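Epidermin leader peptide processing serine protease EpiP (Staphylococcus aureus subsp. aureus, PDB 3QFH) is a subtilisin-like serine endopeptidase that probably cleaves the leader peptide from the precursor of the lantibiotic epidermin. Local coordinates at residues T131-N143 with I367-Q379. Numbering follows the deposited sequence.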
ATOM      1  N   THR A 131       4.471   5.195  -6.176  1.00 26.53           N
ATOM      2  CA  THR A 131       5.334   5.577  -7.291  1.00 27.26           C
ATOM      3  C   THR A 131       5.992   6.959  -7.168  1.00 27.82           C
ATOM      4  O   THR A 131       6.865   7.293  -7.955  1.00 29.58           O
ATOM      5  CB  THR A 131       4.582   5.459  -8.660  1.00 27.42           C
ATOM      6  OG1 THR A 131       3.558   6.437  -8.753  1.00 25.78           O
ATOM      7  CG2 THR A 131       3.943   4.068  -8.838  1.00 28.06           C
ATOM      8  N   GLY A 132       5.614   7.734  -6.160  1.00 26.94           N
ATOM      9  CA  GLY A 132       6.119   9.092  -5.996  1.00 25.75           C
ATOM     10  C   GLY A 132       4.901   9.992  -5.999  1.00 26.16           C
ATOM     11  O   GLY A 132       3.764   9.493  -6.030  1.00 24.49           O
ATOM     12  N   VAL A 133       5.110  11.304  -5.948  1.00 24.90           N
ATOM     13  CA  VAL A 133       3.991  12.241  -5.957  1.00 24.44           C
ATOM     14  C   VAL A 133       4.382  13.541  -6.653  1.00 25.60           C
ATOM     15  O   VAL A 133       5.562  13.937  -6.668  1.00 24.53           O
ATOM     16  CB  VAL A 133       3.529  12.594  -4.509  1.00 25.51           C
ATOM     17  CG1 VAL A 133       4.641  13.380  -3.760  1.00 22.86           C
ATOM     18  CG2 VAL A 133       2.241  13.413  -4.520  1.00 24.82           C
ATOM     19  N   MET A 134       3.394  14.188  -7.259  1.00 26.77           N
ATOM     20  CA  MET A 134       3.604  15.501  -7.832  1.00 27.53           C
ATOM     21  C   MET A 134       3.495  16.449  -6.618  1.00 27.40           C
ATOM     22  O   MET A 134       2.415  16.886  -6.272  1.00 26.29           O
ATOM     23  CB  MET A 134       2.527  15.812  -8.861  1.00 27.36           C
ATOM     24  CG  MET A 134       2.726  17.170  -9.476  1.00 29.61           C
ATOM     25  SD  MET A 134       1.434  17.633 -10.585  1.00 32.66           S
ATOM     26  CE  MET A 134       1.895  19.394 -10.848  1.00 28.47           C
ATOM     27  N   LYS A 135       4.613  16.730  -5.959  1.00 29.12           N
ATOM     28  CA  LYS A 135       4.585  17.539  -4.738  1.00 30.61           C
ATOM     29  C   LYS A 135       4.048  18.965  -4.961  1.00 31.22           C
ATOM     30  O   LYS A 135       3.589  19.587  -4.036  1.00 32.05           O
ATOM     31  CB  LYS A 135       5.964  17.595  -4.092  1.00 32.14           C
ATOM     32  CG  LYS A 135       6.987  18.418  -4.840  1.00 34.25           C
ATOM     33  CD  LYS A 135       8.329  18.281  -4.185  1.00 39.27           C
ATOM     34  CE  LYS A 135       9.314  19.293  -4.714  1.00 43.98           C
ATOM     35  NZ  LYS A 135      10.537  19.268  -3.875  1.00 45.84           N
ATOM     36  N   ASN A 136       4.093  19.459  -6.191  1.00 31.89           N
ATOM     37  CA  ASN A 136       3.607  20.801  -6.494  1.00 33.03           C
ATOM     38  C   ASN A 136       2.170  20.850  -7.031  1.00 30.45           C
ATOM     39  O   ASN A 136       1.729  21.883  -7.482  1.00 29.03           O
ATOM     40  CB  ASN A 136       4.595  21.522  -7.438  1.00 35.95           C
ATOM     41  CG  ASN A 136       5.945  21.793  -6.766  1.00 40.95           C
ATOM     42  OD1 ASN A 136       6.016  21.992  -5.548  1.00 48.20           O
ATOM     43  ND2 ASN A 136       7.013  21.801  -7.554  1.00 46.92           N
ATOM     44  N   HIS A 137       1.428  19.743  -6.948  1.00 28.30           N
ATOM     45  CA  HIS A 137       0.028  19.767  -7.341  1.00 27.32           C
ATOM     46  C   HIS A 137      -0.656  20.733  -6.384  1.00 27.93           C
ATOM     47  O   HIS A 137      -0.432  20.637  -5.180  1.00 25.97           O
ATOM     48  CB  HIS A 137      -0.600  18.388  -7.195  1.00 25.68           C
ATOM     49  CG  HIS A 137      -1.939  18.272  -7.838  1.00 27.25           C
ATOM     50  ND1 HIS A 137      -3.053  18.933  -7.370  1.00 25.84           N
ATOM     51  CD2 HIS A 137      -2.353  17.538  -8.896  1.00 24.08           C
ATOM     52  CE1 HIS A 137      -4.088  18.639  -8.134  1.00 25.04           C
ATOM     53  NE2 HIS A 137      -3.687  17.800  -9.074  1.00 25.52           N
ATOM     54  N   ASP A 138      -1.481  21.645  -6.909  1.00 28.31           N
ATOM     55  CA  ASP A 138      -2.173  22.657  -6.080  1.00 30.25           C
ATOM     56  C   ASP A 138      -2.984  22.076  -4.897  1.00 29.17           C
ATOM     57  O   ASP A 138      -3.043  22.681  -3.838  1.00 30.01           O
ATOM     58  CB  ASP A 138      -3.104  23.526  -6.936  1.00 31.86           C
ATOM     59  CG  ASP A 138      -2.352  24.493  -7.855  1.00 37.29           C
ATOM     60  OD1 ASP A 138      -1.121  24.661  -7.715  1.00 45.26           O
ATOM     61  OD2 ASP A 138      -3.016  25.105  -8.723  1.00 46.49           O
ATOM     62  N   ASP A 139      -3.601  20.917  -5.080  1.00 27.31           N
ATOM     63  CA  ASP A 139      -4.366  20.281  -4.006  1.00 27.34           C
ATOM     64  C   ASP A 139      -3.514  19.481  -3.013  1.00 26.04           C
ATOM     65  O   ASP A 139      -4.005  19.090  -1.959  1.00 26.96           O
ATOM     66  CB  ASP A 139      -5.440  19.363  -4.581  1.00 25.65           C
ATOM     67  CG  ASP A 139      -6.469  20.107  -5.378  1.00 27.75           C
ATOM     68  OD1 ASP A 139      -6.410  21.360  -5.450  1.00 29.67           O
ATOM     69  OD2 ASP A 139      -7.373  19.448  -5.920  1.00 33.95           O
ATOM     70  N   LEU A 140      -2.245  19.260  -3.318  1.00 25.47           N
ATOM     71  CA  LEU A 140      -1.398  18.439  -2.437  1.00 25.53           C
ATOM     72  C   LEU A 140      -0.228  19.164  -1.814  1.00 25.42           C
ATOM     73  O   LEU A 140       0.329  18.666  -0.856  1.00 26.67           O
ATOM     74  CB  LEU A 140      -0.787  17.280  -3.228  1.00 24.24           C
ATOM     75  CG  LEU A 140      -1.732  16.342  -3.975  1.00 24.13           C
ATOM     76  CD1 LEU A 140      -0.898  15.368  -4.806  1.00 22.40           C
ATOM     77  CD2 LEU A 140      -2.619  15.612  -2.983  1.00 20.29           C
ATOM     78  N   LYS A 141       0.163  20.314  -2.353  1.00 26.41           N
ATOM     79  CA  LYS A 141       1.395  20.955  -1.895  1.00 27.43           C
ATOM     80  C   LYS A 141       1.398  21.342  -0.420  1.00 28.89           C
ATOM     81  O   LYS A 141       2.438  21.254   0.228  1.00 29.38           O
ATOM     82  CB  LYS A 141       1.764  22.155  -2.784  1.00 29.54           C
ATOM     83  CG  LYS A 141       0.742  23.308  -2.787  1.00 31.77           C
ATOM     84  CD  LYS A 141       1.087  24.364  -3.849  1.00 34.85           C
ATOM     85  CE  LYS A 141       0.051  25.500  -3.879  1.00 39.60           C
ATOM     86  NZ  LYS A 141       0.412  26.567  -4.875  1.00 43.65           N
ATOM     87  N   ASN A 142       0.262  21.760   0.133  1.00 29.01           N
ATOM     88  CA  ASN A 142       0.280  22.157   1.534  1.00 29.61           C
ATOM     89  C   ASN A 142       0.451  20.973   2.493  1.00 28.60           C
ATOM     90  O   ASN A 142       1.009  21.128   3.581  1.00 30.91           O
ATOM     91  CB  ASN A 142      -0.960  22.968   1.905  1.00 29.87           C
ATOM     92  CG  ASN A 142      -0.807  23.662   3.254  1.00 36.51           C
ATOM     93  OD1 ASN A 142      -1.643  23.517   4.146  1.00 42.03           O
ATOM     94  ND2 ASN A 142       0.310  24.358   3.429  1.00 41.85           N
ATOM     95  N   ASN A 143      -0.006  19.791   2.086  1.00 27.23           N
ATOM     96  CA  ASN A 143       0.077  18.601   2.931  1.00 26.48           C
ATOM     97  C   ASN A 143       1.335  17.753   2.721  1.00 26.98           C
ATOM     98  O   ASN A 143       1.674  16.903   3.550  1.00 26.27           O
ATOM     99  CB  ASN A 143      -1.223  17.789   2.789  1.00 25.16           C
ATOM    100  CG  ASN A 143      -2.424  18.516   3.434  1.00 28.20           C
ATOM    101  OD1 ASN A 143      -2.238  19.422   4.270  1.00 28.96           O
ATOM    102  ND2 ASN A 143      -3.640  18.105   3.087  1.00 26.07           N
ATOM    103  N   ILE A 367     -13.516   6.876  -9.776  1.00 28.76           N
ATOM    104  CA  ILE A 367     -13.087   7.784  -8.737  1.00 28.77           C
ATOM    105  C   ILE A 367     -12.308   8.978  -9.297  1.00 26.42           C
ATOM    106  O   ILE A 367     -11.279   8.812  -9.955  1.00 23.49           O
ATOM    107  CB  ILE A 367     -12.127   7.056  -7.774  1.00 28.26           C
ATOM    108  CG1 ILE A 367     -12.733   5.722  -7.254  1.00 30.13           C
ATOM    109  CG2 ILE A 367     -11.687   7.993  -6.647  1.00 29.04           C
ATOM    110  CD1 ILE A 367     -13.938   5.847  -6.395  1.00 23.07           C
ATOM    111  N   LEU A 368     -12.782  10.174  -8.984  1.00 24.17           N
ATOM    112  CA  LEU A 368     -12.134  11.380  -9.405  1.00 23.73           C
ATOM    113  C   LEU A 368     -10.986  11.633  -8.437  1.00 23.34           C
ATOM    114  O   LEU A 368     -11.191  11.675  -7.228  1.00 21.62           O
ATOM    115  CB  LEU A 368     -13.146  12.539  -9.394  1.00 24.91           C
ATOM    116  CG  LEU A 368     -12.622  13.937  -9.743  1.00 27.01           C
ATOM    117  CD1 LEU A 368     -11.978  13.992 -11.138  1.00 27.23           C
ATOM    118  CD2 LEU A 368     -13.744  14.932  -9.634  1.00 29.89           C
ATOM    119  N   THR A 369      -9.767  11.749  -8.946  1.00 24.21           N
ATOM    120  CA  THR A 369      -8.645  12.024  -8.055  1.00 23.71           C
ATOM    121  C   THR A 369      -7.641  12.928  -8.732  1.00 23.91           C
ATOM    122  O   THR A 369      -7.784  13.259  -9.915  1.00 23.06           O
ATOM    123  CB  THR A 369      -7.979  10.696  -7.550  1.00 25.43           C
ATOM    124  OG1 THR A 369      -7.104  10.972  -6.438  1.00 24.35           O
ATOM    125  CG2 THR A 369      -7.237   9.967  -8.665  1.00 25.07           C
ATOM    126  N   THR A 370      -6.647  13.351  -7.957  1.00 23.47           N
ATOM    127  CA  THR A 370      -5.568  14.179  -8.441  1.00 23.85           C
ATOM    128  C   THR A 370      -4.658  13.408  -9.390  1.00 24.50           C
ATOM    129  O   THR A 370      -4.275  12.261  -9.109  1.00 25.17           O
ATOM    130  CB  THR A 370      -4.702  14.668  -7.262  1.00 24.97           C
ATOM    131  OG1 THR A 370      -4.320  13.540  -6.458  1.00 22.30           O
ATOM    132  CG2 THR A 370      -5.474  15.650  -6.420  1.00 23.08           C
ATOM    133  N   ALA A 371      -4.292  14.064 -10.489  1.00 24.54           N
ATOM    134  CA  ALA A 371      -3.431  13.489 -11.508  1.00 24.56           C
ATOM    135  C   ALA A 371      -2.037  14.117 -11.519  1.00 24.11           C
ATOM    136  O   ALA A 371      -1.802  15.242 -11.034  1.00 23.53           O
ATOM    137  CB  ALA A 371      -4.103  13.589 -12.895  1.00 25.32           C
ATOM    138  N   ASN A 372      -1.118  13.387 -12.116  1.00 24.13           N
ATOM    139  CA  ASN A 372       0.272  13.781 -12.193  1.00 25.11           C
ATOM    140  C   ASN A 372       0.574  14.885 -13.244  1.00 26.20           C
ATOM    141  O   ASN A 372       1.743  15.152 -13.555  1.00 27.60           O
ATOM    142  CB  ASN A 372       1.097  12.509 -12.424  1.00 25.46           C
ATOM    143  CG  ASN A 372       2.541  12.708 -12.189  1.00 30.49           C
ATOM    144  OD1 ASN A 372       2.939  13.484 -11.296  1.00 34.64           O
ATOM    145  ND2 ASN A 372       3.374  12.001 -12.972  1.00 30.61           N
ATOM    146  N   ASN A 373      -0.481  15.504 -13.792  1.00 25.05           N
ATOM    147  CA  ASN A 373      -0.367  16.618 -14.695  1.00 25.43           C
ATOM    148  C   ASN A 373      -0.835  17.911 -14.010  1.00 26.22           C
ATOM    149  O   ASN A 373      -0.996  18.935 -14.656  1.00 27.18           O
ATOM    150  CB  ASN A 373      -1.171  16.374 -15.990  1.00 26.19           C
ATOM    151  CG  ASN A 373      -2.644  16.199 -15.727  1.00 26.74           C
ATOM    152  OD1 ASN A 373      -3.101  16.370 -14.594  1.00 26.96           O
ATOM    153  ND2 ASN A 373      -3.405  15.878 -16.771  1.00 28.36           N
ATOM    154  N   GLY A 374      -1.085  17.847 -12.705  1.00 27.48           N
ATOM    155  CA  GLY A 374      -1.535  19.006 -11.929  1.00 27.22           C
ATOM    156  C   GLY A 374      -3.040  19.199 -11.966  1.00 27.06           C
ATOM    157  O   GLY A 374      -3.576  20.126 -11.340  1.00 28.40           O
ATOM    158  N   ARG A 375      -3.720  18.315 -12.687  1.00 26.54           N
ATOM    159  CA  ARG A 375      -5.151  18.360 -12.828  1.00 25.92           C
ATOM    160  C   ARG A 375      -5.789  17.096 -12.221  1.00 26.44           C
ATOM    161  O   ARG A 375      -5.365  16.638 -11.151  1.00 26.10           O
ATOM    162  CB  ARG A 375      -5.551  18.609 -14.310  1.00 26.25           C
ATOM    163  CG  ARG A 375      -4.897  19.868 -14.880  1.00 27.20           C
ATOM    164  CD  ARG A 375      -5.409  20.291 -16.283  1.00 30.55           C
ATOM    165  NE  ARG A 375      -5.212  19.279 -17.312  1.00 29.57           N
ATOM    166  CZ  ARG A 375      -4.065  19.038 -17.939  1.00 32.67           C
ATOM    167  NH1 ARG A 375      -2.968  19.719 -17.650  1.00 35.08           N
ATOM    168  NH2 ARG A 375      -4.014  18.103 -18.872  1.00 33.84           N
ATOM    169  N   TYR A 376      -6.807  16.549 -12.883  1.00 26.92           N
ATOM    170  CA  TYR A 376      -7.571  15.436 -12.333  1.00 26.68           C
ATOM    171  C   TYR A 376      -7.755  14.302 -13.335  1.00 26.36           C
ATOM    172  O   TYR A 376      -7.581  14.482 -14.528  1.00 27.70           O
ATOM    173  CB  TYR A 376      -8.924  15.969 -11.804  1.00 27.14           C
ATOM    174  CG  TYR A 376      -8.654  17.136 -10.886  1.00 28.76           C
ATOM    175  CD1 TYR A 376      -8.285  16.917  -9.575  1.00 25.09           C
ATOM    176  CD2 TYR A 376      -8.645  18.454 -11.375  1.00 31.18           C
ATOM    177  CE1 TYR A 376      -7.960  17.966  -8.752  1.00 29.88           C
ATOM    178  CE2 TYR A 376      -8.312  19.520 -10.559  1.00 31.96           C
ATOM    179  CZ  TYR A 376      -7.981  19.270  -9.241  1.00 30.21           C
ATOM    180  OH  TYR A 376      -7.642  20.303  -8.401  1.00 31.30           O
ATOM    181  N   ILE A 377      -8.078  13.129 -12.809  1.00 26.38           N
ATOM    182  CA  ILE A 377      -8.284  11.951 -13.617  1.00 25.88           C
ATOM    183  C   ILE A 377      -9.286  11.029 -12.920  1.00 25.21           C
ATOM    184  O   ILE A 377      -9.399  11.027 -11.690  1.00 24.28           O
ATOM    185  CB  ILE A 377      -6.921  11.210 -13.838  1.00 25.62           C
ATOM    186  CG1 ILE A 377      -7.067  10.034 -14.812  1.00 29.98           C
ATOM    187  CG2 ILE A 377      -6.374  10.703 -12.534  1.00 21.93           C
ATOM    188  CD1 ILE A 377      -5.711   9.325 -15.145  1.00 32.16           C
ATOM    189  N   TYR A 378     -10.009  10.254 -13.721  1.00 26.71           N
ATOM    190  CA  TYR A 378     -10.967   9.241 -13.238  1.00 26.79           C
ATOM    191  C   TYR A 378     -10.300   7.854 -13.313  1.00 26.76           C
ATOM    192  O   TYR A 378      -9.840   7.443 -14.384  1.00 24.71           O
ATOM    193  CB  TYR A 378     -12.249   9.239 -14.089  1.00 28.10           C
ATOM    194  CG  TYR A 378     -13.231  10.324 -13.704  1.00 28.39           C
ATOM    195  CD1 TYR A 378     -14.114  10.120 -12.650  1.00 31.32           C
ATOM    196  CD2 TYR A 378     -13.277  11.548 -14.376  1.00 30.25           C
ATOM    197  CE1 TYR A 378     -15.011  11.095 -12.257  1.00 33.16           C
ATOM    198  CE2 TYR A 378     -14.194  12.549 -13.979  1.00 32.41           C
ATOM    199  CZ  TYR A 378     -15.047  12.299 -12.918  1.00 28.48           C
ATOM    200  OH  TYR A 378     -15.949  13.214 -12.485  1.00 36.82           O
ATOM    201  N   GLN A 379     -10.211   7.162 -12.174  1.00 25.53           N
ATOM    202  CA  GLN A 379      -9.621   5.825 -12.118  1.00 26.09           C
ATOM    203  C   GLN A 379     -10.448   4.919 -11.211  1.00 26.08           C
ATOM    204  O   GLN A 379     -11.435   5.349 -10.614  1.00 24.83           O
ATOM    205  CB  GLN A 379      -8.188   5.900 -11.605  1.00 27.49           C
ATOM    206  CG  GLN A 379      -7.229   6.581 -12.562  1.00 33.28           C
ATOM    207  CD  GLN A 379      -6.734   5.653 -13.629  1.00 37.23           C
ATOM    208  OE1 GLN A 379      -5.879   4.811 -13.372  1.00 48.00           O
ATOM    209  NE2 GLN A 379      -7.241   5.810 -14.838  1.00 38.43           N
TER
HETATM  210  O   HOH W   1      -2.107  21.762  -9.654  1.00 15.97           O
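The imidazole of H137 lies against the turn of the hairpin 367-379, between T370 CG2 and G374 O, and bonds to its backbone: NE2 donates to R375 O at 2.9 Å with an N-H...O angle of 178°, in the H137 ring plane and on a lone pair of the carbonyl. R375 O also takes the amide of A371, so this one carbonyl serves both the hairpin and the incoming loop. At the other ring nitrogen ND1 accepts D139 N, again in plane, and the two bonds together should fix the ring's rotation. T370 CG2 lies over one face as a CH-pi contact, 4.0 Å from the H137 ring centroid; G374 O sits over the opposite face, and a water links that carbonyl to D138 N. At the ring edge, near its plane, A371 O approaches H137 CD2 at 3.2 Å. The H137 edge also points at the face of Y376 in an offset edge-to-face pair, planes at 73°. Beyond it Y376 OH donates to D139 OD2 at 2.6 Å, from above the carboxylate plane; the amides of K190 and L191 hold the same carboxylate. M134, with CG anti to the backbone N (chi1 -180°) and its chain extended, lays its thioether along the turn 371-374, SD in van der Waals contact 3.3 Å from G374 N, whose own hydrogen bond goes to A371 O, while N372 OD1 touches M134 CB. N372 ND2 turns instead to D173 O. The contact joins the loop between strands 126-130 and 149-150 of the parallel sheet to the tip of the two-stranded hairpin 367-370/376-379, with T370 OG1 bonded to T179 O and T369 OG1 to M180 O of helix 177-186.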